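Local coordinates for AP endonuclease, family protein 2 (PDB 5TNV), which binds magnesium within a xylose isomerase-like TIM barrel and may act as an endonuclease, at residues A[242-253]-A[287-298]. Residues are numbered along the deposited sequence; the frame is centred on the assembly and turned at random.
Sequences AKVLPYSNFWHI and LALELGYTGPFC
A242 and L245 meet helix 281-290 through methyl groups: L287 CD2 lies beside A242, while L245 reaches A288, its CD2 3.9 Å from A288 CB. L291 CD1 rests against L245 CB and P246 CD, its side chain lying beside the proline and pointing the same way. Just past the 3-10 turn, S248 O receives a water that in turn accepts from T294 N, and the same carbonyl lies at the edge of the Y293 ring, 3.5 Å from Y293 CD1. N249 O takes a CA-H...O contact from G295, where the backbones come too close for a side chain. F250 swings away from its own backbone N (chi1 179°), which sets its CZ 3.7 Å from C298 CB, with CD1 near P296.

The W251 six-membered ring turns an edge to the face of Y293, planes at 79°, while G295 N lies over the tyrosine's other face. F297 runs beside the indole, slid so that the rings scarcely overlap, and A288 CB approaches W251 CZ3 to 3.5 Å. L245 CD2 and I253 CD1 cover opposite indole faces, and NE1 bonds to Y241 OH.

From here the two segments pair as parallel strands: a weak bond from W251 N to P296 O, then C298 N to W251 O at 2.9 Å and I253 N to C298 O at 3.0 Å. H252 faces the other way from W251, with C298 SG oblique to its ring; S104 OG bonds its NE2, leaving ND1 to bind magnesium alongside E193 and D223, consistent with a xylose isomerase-like protein. Adjacent parallel strands with helices packed outside are characteristic of the TIM barrel.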
ATOM      1  N   ALA A 242      15.309   6.480 -18.287  1.00  5.83           N
ATOM      2  CA  ALA A 242      16.290   6.162 -19.304  1.00  6.56           C
ATOM      3  C   ALA A 242      17.056   7.396 -19.796  1.00  6.79           C
ATOM      4  O   ALA A 242      18.243   7.320 -20.124  1.00  7.83           O
ATOM      5  CB  ALA A 242      15.598   5.450 -20.507  1.00  8.72           C
ATOM      6  N   LYS A 243      16.405   8.531 -19.834  1.00  6.55           N
ATOM      7  CA  LYS A 243      17.065   9.731 -20.294  1.00  7.41           C
ATOM      8  C   LYS A 243      18.095  10.227 -19.285  1.00  6.45           C
ATOM      9  O   LYS A 243      19.127  10.729 -19.706  1.00  7.84           O
ATOM     10  CB  LYS A 243      16.027  10.828 -20.549  1.00  8.71           C
ATOM     11  CG  LYS A 243      15.248  10.759 -21.811  1.00 12.26           C
ATOM     12  CD  LYS A 243      14.336  11.976 -21.925  1.00 17.76           C
ATOM     13  CE  LYS A 243      13.673  11.773 -23.257  1.00 17.29           C
ATOM     14  NZ  LYS A 243      12.838  12.956 -23.508  1.00 18.46           N
ATOM     15  N   VAL A 244      17.735  10.231 -18.014  1.00  5.52           N
ATOM     16  CA  VAL A 244      18.567  10.914 -17.023  1.00  5.69           C
ATOM     17  C   VAL A 244      19.555  10.011 -16.294  1.00  5.50           C
ATOM     18  O   VAL A 244      20.587  10.512 -15.797  1.00  5.84           O
ATOM     19  CB  VAL A 244      17.729  11.738 -16.013  1.00  5.81           C
ATOM     20  CG1 VAL A 244      17.009  12.876 -16.733  1.00  7.16           C
ATOM     21  CG2 VAL A 244      16.758  10.860 -15.243  1.00  5.55           C
ATOM     22  N   LEU A 245      19.310   8.702 -16.199  1.00  5.54           N
ATOM     23  CA  LEU A 245      20.243   7.822 -15.488  1.00  5.42           C
ATOM     24  C   LEU A 245      21.666   7.876 -16.018  1.00  5.58           C
ATOM     25  O   LEU A 245      22.587   7.783 -15.174  1.00  5.86           O
ATOM     26  CB  LEU A 245      19.699   6.401 -15.427  1.00  5.58           C
ATOM     27  CG  LEU A 245      18.613   6.198 -14.371  1.00  5.83           C
ATOM     28  CD1 LEU A 245      17.946   4.849 -14.584  1.00  6.57           C
ATOM     29  CD2 LEU A 245      19.161   6.316 -12.955  1.00  6.39           C
ATOM     30  N   PRO A 246      21.934   7.997 -17.323  1.00  5.91           N
ATOM     31  CA  PRO A 246      23.335   8.085 -17.792  1.00  6.76           C
ATOM     32  C   PRO A 246      24.116   9.237 -17.178  1.00  6.28           C
ATOM     33  O   PRO A 246      25.334   9.198 -17.232  1.00  8.77           O
ATOM     34  CB  PRO A 246      23.192   8.269 -19.309  1.00  7.30           C
ATOM     35  CG  PRO A 246      21.904   7.554 -19.625  1.00  7.62           C
ATOM     36  CD  PRO A 246      21.003   7.958 -18.462  1.00  7.06           C
ATOM     37  N   TYR A 247      23.458  10.263 -16.663  1.00  6.41           N
ATOM     38  CA  TYR A 247      24.085  11.453 -16.129  1.00  6.34           C
ATOM     39  C   TYR A 247      24.032  11.518 -14.602  1.00  5.96           C
ATOM     40  O   TYR A 247      24.392  12.547 -14.030  1.00  7.31           O
ATOM     41  CB  TYR A 247      23.407  12.708 -16.699  1.00  7.44           C
ATOM     42  CG  TYR A 247      23.419  12.762 -18.196  1.00  8.20           C
ATOM     43  CD1 TYR A 247      24.511  13.282 -18.849  1.00 12.04           C
ATOM     44  CD2 TYR A 247      22.351  12.292 -18.955  1.00 10.15           C
ATOM     45  CE1 TYR A 247      24.549  13.342 -20.226  1.00 14.60           C
ATOM     46  CE2 TYR A 247      22.385  12.318 -20.332  1.00 11.70           C
ATOM     47  CZ  TYR A 247      23.489  12.853 -20.946  1.00 16.10           C
ATOM     48  OH  TYR A 247      23.520  12.913 -22.364  1.00 21.61           O
ATOM     49  N   SER A 248      23.536  10.461 -13.952  1.00  5.54           N
ATOM     50  CA  SER A 248      23.223  10.462 -12.533  1.00  5.24           C
ATOM     51  C   SER A 248      24.355   9.934 -11.655  1.00  5.50           C
ATOM     52  O   SER A 248      24.921   8.869 -11.916  1.00  6.19           O
ATOM     53  CB  SER A 248      21.935   9.661 -12.315  1.00  5.31           C
ATOM     54  OG  SER A 248      20.831  10.276 -12.930  1.00  5.70           O
ATOM     55  N   ASN A 249      24.585  10.652 -10.560  1.00  5.25           N
ATOM     56  CA  ASN A 249      25.662  10.274  -9.603  1.00  5.05           C
ATOM     57  C   ASN A 249      25.138  10.062  -8.180  1.00  4.53           C
ATOM     58  O   ASN A 249      25.944   9.813  -7.286  1.00  5.31           O
ATOM     59  CB  ASN A 249      26.819  11.255  -9.644  1.00  5.38           C
ATOM     60  CG  ASN A 249      26.412  12.640  -9.152  1.00  5.55           C
ATOM     61  OD1 ASN A 249      25.243  12.967  -8.999  1.00  6.13           O
ATOM     62  ND2 ASN A 249      27.394  13.511  -8.976  1.00  6.75           N
ATOM     63  N   PHE A 250      23.844  10.165  -7.959  1.00  4.82           N
ATOM     64  CA  PHE A 250      23.213  10.106  -6.633  1.00  4.61           C
ATOM     65  C   PHE A 250      21.728   9.900  -6.891  1.00  4.10           C
ATOM     66  O   PHE A 250      21.258  10.247  -7.964  1.00  4.73           O
ATOM     67  CB  PHE A 250      23.463  11.433  -5.913  1.00  4.38           C
ATOM     68  CG  PHE A 250      22.856  11.552  -4.528  1.00  4.32           C
ATOM     69  CD1 PHE A 250      23.067  10.584  -3.561  1.00  4.18           C
ATOM     70  CD2 PHE A 250      22.098  12.676  -4.184  1.00  4.44           C
ATOM     71  CE1 PHE A 250      22.557  10.696  -2.299  1.00  4.46           C
ATOM     72  CE2 PHE A 250      21.583  12.797  -2.900  1.00  4.64           C
ATOM     73  CZ  PHE A 250      21.827  11.837  -1.948  1.00  4.59           C
ATOM     74  N   TRP A 251      20.988   9.393  -5.908  1.00  4.12           N
ATOM     75  CA  TRP A 251      19.588   9.056  -6.203  1.00  3.86           C
ATOM     76  C   TRP A 251      18.725   9.130  -4.925  1.00  3.47           C
ATOM     77  O   TRP A 251      18.749   8.232  -4.114  1.00  4.14           O
ATOM     78  CB  TRP A 251      19.546   7.669  -6.834  1.00  4.14           C
ATOM     79  CG  TRP A 251      18.279   7.339  -7.585  1.00  3.73           C
ATOM     80  CD1 TRP A 251      17.092   8.022  -7.710  1.00  4.10           C
ATOM     81  CD2 TRP A 251      18.131   6.141  -8.382  1.00  3.94           C
ATOM     82  NE1 TRP A 251      16.231   7.312  -8.516  1.00  4.04           N
ATOM     83  CE2 TRP A 251      16.840   6.169  -8.942  1.00  3.91           C
ATOM     84  CE3 TRP A 251      18.986   5.094  -8.636  1.00  4.25           C
ATOM     85  CZ2 TRP A 251      16.405   5.136  -9.769  1.00  4.31           C
ATOM     86  CZ3 TRP A 251      18.561   4.047  -9.462  1.00  5.13           C
ATOM     87  CH2 TRP A 251      17.270   4.085 -10.011  1.00  5.05           C
ATOM     88  N   HIS A 252      17.933  10.196  -4.838  1.00  3.80           N
ATOM     89  CA  HIS A 252      16.766  10.258  -3.954  1.00  3.80           C
ATOM     90  C   HIS A 252      15.692   9.376  -4.612  1.00  3.50           C
ATOM     91  O   HIS A 252      15.281   9.667  -5.740  1.00  3.68           O
ATOM     92  CB  HIS A 252      16.222  11.666  -3.815  1.00  3.73           C
ATOM     93  CG  HIS A 252      16.966  12.612  -2.957  1.00  3.85           C
ATOM     94  ND1 HIS A 252      16.423  13.836  -2.639  1.00  4.37           N
ATOM     95  CD2 HIS A 252      18.204  12.499  -2.390  1.00  4.11           C
ATOM     96  CE1 HIS A 252      17.333  14.417  -1.874  1.00  5.21           C
ATOM     97  NE2 HIS A 252      18.402  13.674  -1.681  1.00  4.55           N
ATOM     98  N   ILE A 253      15.278   8.349  -3.912  1.00  3.46           N
ATOM     99  CA  ILE A 253      14.475   7.284  -4.552  1.00  3.95           C
ATOM    100  C   ILE A 253      13.191   7.089  -3.739  1.00  3.93           C
ATOM    101  O   ILE A 253      13.231   6.610  -2.610  1.00  5.28           O
ATOM    102  CB  ILE A 253      15.337   6.019  -4.720  1.00  4.16           C
ATOM    103  CG1 ILE A 253      14.564   4.929  -5.481  1.00  4.92           C
ATOM    104  CG2 ILE A 253      15.929   5.492  -3.432  1.00  4.56           C
ATOM    105  CD1 ILE A 253      15.431   3.785  -5.983  1.00  5.50           C
ATOM    106  N   LEU A 287      18.111  -1.178 -14.599  1.00  6.01           N
ATOM    107  CA  LEU A 287      18.485  -0.334 -15.705  1.00  6.52           C
ATOM    108  C   LEU A 287      19.630   0.588 -15.301  1.00  6.16           C
ATOM    109  O   LEU A 287      20.610   0.755 -16.033  1.00  7.71           O
ATOM    110  CB  LEU A 287      17.286   0.499 -16.198  1.00  7.01           C
ATOM    111  CG  LEU A 287      17.598   1.460 -17.339  1.00  9.09           C
ATOM    112  CD1 LEU A 287      18.061   0.706 -18.572  1.00 12.64           C
ATOM    113  CD2 LEU A 287      16.361   2.338 -17.583  1.00 10.74           C
ATOM    114  N   ALA A 288      19.497   1.224 -14.133  1.00  5.88           N
ATOM    115  CA  ALA A 288      20.555   2.099 -13.652  1.00  5.93           C
ATOM    116  C   ALA A 288      21.888   1.371 -13.623  1.00  5.78           C
ATOM    117  O   ALA A 288      22.895   1.863 -14.089  1.00  6.52           O
ATOM    118  CB  ALA A 288      20.171   2.642 -12.265  1.00  5.66           C
ATOM    119  N   LEU A 289      21.885   0.164 -13.041  1.00  6.02           N
ATOM    120  CA  LEU A 289      23.100  -0.607 -12.959  1.00  7.06           C
ATOM    121  C   LEU A 289      23.658  -0.868 -14.343  1.00  8.09           C
ATOM    122  O   LEU A 289      24.873  -0.763 -14.558  1.00  9.66           O
ATOM    123  CB  LEU A 289      22.885  -1.905 -12.199  1.00  8.13           C
ATOM    124  CG  LEU A 289      22.514  -1.832 -10.795  1.00 10.82           C
ATOM    125  CD1 LEU A 289      22.273  -3.195 -10.205  1.00 15.22           C
ATOM    126  CD2 LEU A 289      23.634  -1.197 -10.054  1.00 12.91           C
ATOM    127  N   GLU A 290      22.797  -1.254 -15.278  1.00  8.59           N
ATOM    128  CA  GLU A 290      23.206  -1.554 -16.669  1.00  9.96           C
ATOM    129  C   GLU A 290      23.850  -0.338 -17.300  1.00  9.16           C
ATOM    130  O   GLU A 290      24.803  -0.488 -18.072  1.00 12.62           O
ATOM    131  CB  GLU A 290      21.981  -1.974 -17.472  1.00 12.93           C
ATOM    132  CG  GLU A 290      22.188  -2.136 -18.937  1.00 22.66           C
ATOM    133  CD  GLU A 290      20.882  -2.293 -19.724  1.00 31.20           C
ATOM    134  OE1 GLU A 290      19.789  -2.490 -19.122  1.00 29.32           O
ATOM    135  OE2 GLU A 290      21.005  -2.195 -20.959  1.00 51.40           O
ATOM    136  N   LEU A 291      23.332   0.852 -16.969  1.00  8.50           N
ATOM    137  CA  LEU A 291      23.820   2.126 -17.487  1.00  9.22           C
ATOM    138  C   LEU A 291      25.038   2.638 -16.732  1.00 10.57           C
ATOM    139  O   LEU A 291      25.497   3.741 -17.064  1.00 14.29           O
ATOM    140  CB  LEU A 291      22.699   3.151 -17.514  1.00  9.54           C
ATOM    141  CG  LEU A 291      21.544   2.864 -18.443  1.00  9.66           C
ATOM    142  CD1 LEU A 291      20.383   3.826 -18.226  1.00 10.62           C
ATOM    143  CD2 LEU A 291      22.025   2.909 -19.875  1.00 11.65           C
ATOM    144  N   GLY A 292      25.594   1.883 -15.769  1.00  9.67           N
ATOM    145  CA  GLY A 292      26.813   2.245 -15.081  1.00 10.16           C
ATOM    146  C   GLY A 292      26.607   3.076 -13.824  1.00  8.06           C
ATOM    147  O   GLY A 292      27.586   3.618 -13.323  1.00  9.70           O
ATOM    148  N   TYR A 293      25.405   3.138 -13.281  1.00  6.94           N
ATOM    149  CA  TYR A 293      25.154   3.901 -12.081  1.00  6.70           C
ATOM    150  C   TYR A 293      25.926   3.303 -10.928  1.00  6.55           C
ATOM    151  O   TYR A 293      25.863   2.093 -10.695  1.00  7.78           O
ATOM    152  CB  TYR A 293      23.624   3.914 -11.789  1.00  6.54           C
ATOM    153  CG  TYR A 293      23.356   4.720 -10.528  1.00  5.86           C
ATOM    154  CD1 TYR A 293      23.401   6.097 -10.532  1.00  6.46           C
ATOM    155  CD2 TYR A 293      23.098   4.105  -9.289  1.00  6.16           C
ATOM    156  CE1 TYR A 293      23.160   6.850  -9.400  1.00  6.12           C
ATOM    157  CE2 TYR A 293      22.902   4.839  -8.116  1.00  5.38           C
ATOM    158  CZ  TYR A 293      22.941   6.216  -8.182  1.00  5.40           C
ATOM    159  OH  TYR A 293      22.799   7.013  -7.106  1.00  5.61           O
ATOM    160  N   THR A 294      26.615   4.139 -10.167  1.00  6.23           N
ATOM    161  CA  THR A 294      27.377   3.695  -8.991  1.00  7.16           C
ATOM    162  C   THR A 294      27.219   4.551  -7.761  1.00  6.74           C
ATOM    163  O   THR A 294      27.839   4.250  -6.743  1.00  9.70           O
ATOM    164  CB  THR A 294      28.902   3.649  -9.324  1.00  8.58           C
ATOM    165  OG1 THR A 294      29.346   4.976  -9.677  1.00 10.44           O
ATOM    166  CG2 THR A 294      29.209   2.715 -10.470  1.00 12.11           C
ATOM    167  N   GLY A 295      26.387   5.588  -7.789  1.00  6.06           N
ATOM    168  CA  GLY A 295      26.276   6.481  -6.652  1.00  6.16           C
ATOM    169  C   GLY A 295      25.464   5.945  -5.512  1.00  4.97           C
ATOM    170  O   GLY A 295      24.706   4.982  -5.662  1.00  5.76           O
ATOM    171  N   PRO A 296      25.551   6.561  -4.341  1.00  5.44           N
ATOM    172  CA  PRO A 296      24.775   6.112  -3.191  1.00  5.12           C
ATOM    173  C   PRO A 296      23.271   6.389  -3.430  1.00  4.73           C
ATOM    174  O   PRO A 296      22.888   7.222  -4.233  1.00  5.57           O
ATOM    175  CB  PRO A 296      25.343   6.918  -2.024  1.00  6.75           C
ATOM    176  CG  PRO A 296      25.962   8.090  -2.618  1.00  7.79           C
ATOM    177  CD  PRO A 296      26.383   7.757  -4.018  1.00  6.79           C
ATOM    178  N   PHE A 297      22.450   5.665  -2.653  1.00  4.41           N
ATOM    179  CA  PHE A 297      21.017   5.907  -2.595  1.00  4.30           C
ATOM    180  C   PHE A 297      20.642   6.726  -1.387  1.00  4.15           C
ATOM    181  O   PHE A 297      21.327   6.655  -0.337  1.00  4.47           O
ATOM    182  CB  PHE A 297      20.237   4.572  -2.533  1.00  4.95           C
ATOM    183  CG  PHE A 297      20.340   3.716  -3.768  1.00  4.68           C
ATOM    184  CD1 PHE A 297      19.442   3.844  -4.802  1.00  5.04           C
ATOM    185  CD2 PHE A 297      21.319   2.747  -3.878  1.00  5.25           C
ATOM    186  CE1 PHE A 297      19.477   3.041  -5.927  1.00  6.24           C
ATOM    187  CE2 PHE A 297      21.424   1.932  -4.990  1.00  6.11           C
ATOM    188  CZ  PHE A 297      20.501   2.082  -6.012  1.00  6.52           C
ATOM    189  N   CYS A 298      19.535   7.420  -1.464  1.00  3.88           N
ATOM    190  CA  CYS A 298      18.970   8.111  -0.322  1.00  4.15           C
ATOM    191  C   CYS A 298      17.443   7.911  -0.339  1.00  3.68           C
ATOM    192  O   CYS A 298      16.771   8.285  -1.308  1.00  4.29           O
ATOM    193  CB  CYS A 298      19.317   9.602  -0.377  1.00  5.14           C
ATOM    194  SG  CYS A 298      18.685  10.534   1.008  1.00  7.45           S
TER
HETATM  195  O   HOH W   1      26.694   6.991 -10.701  1.00  9.97           O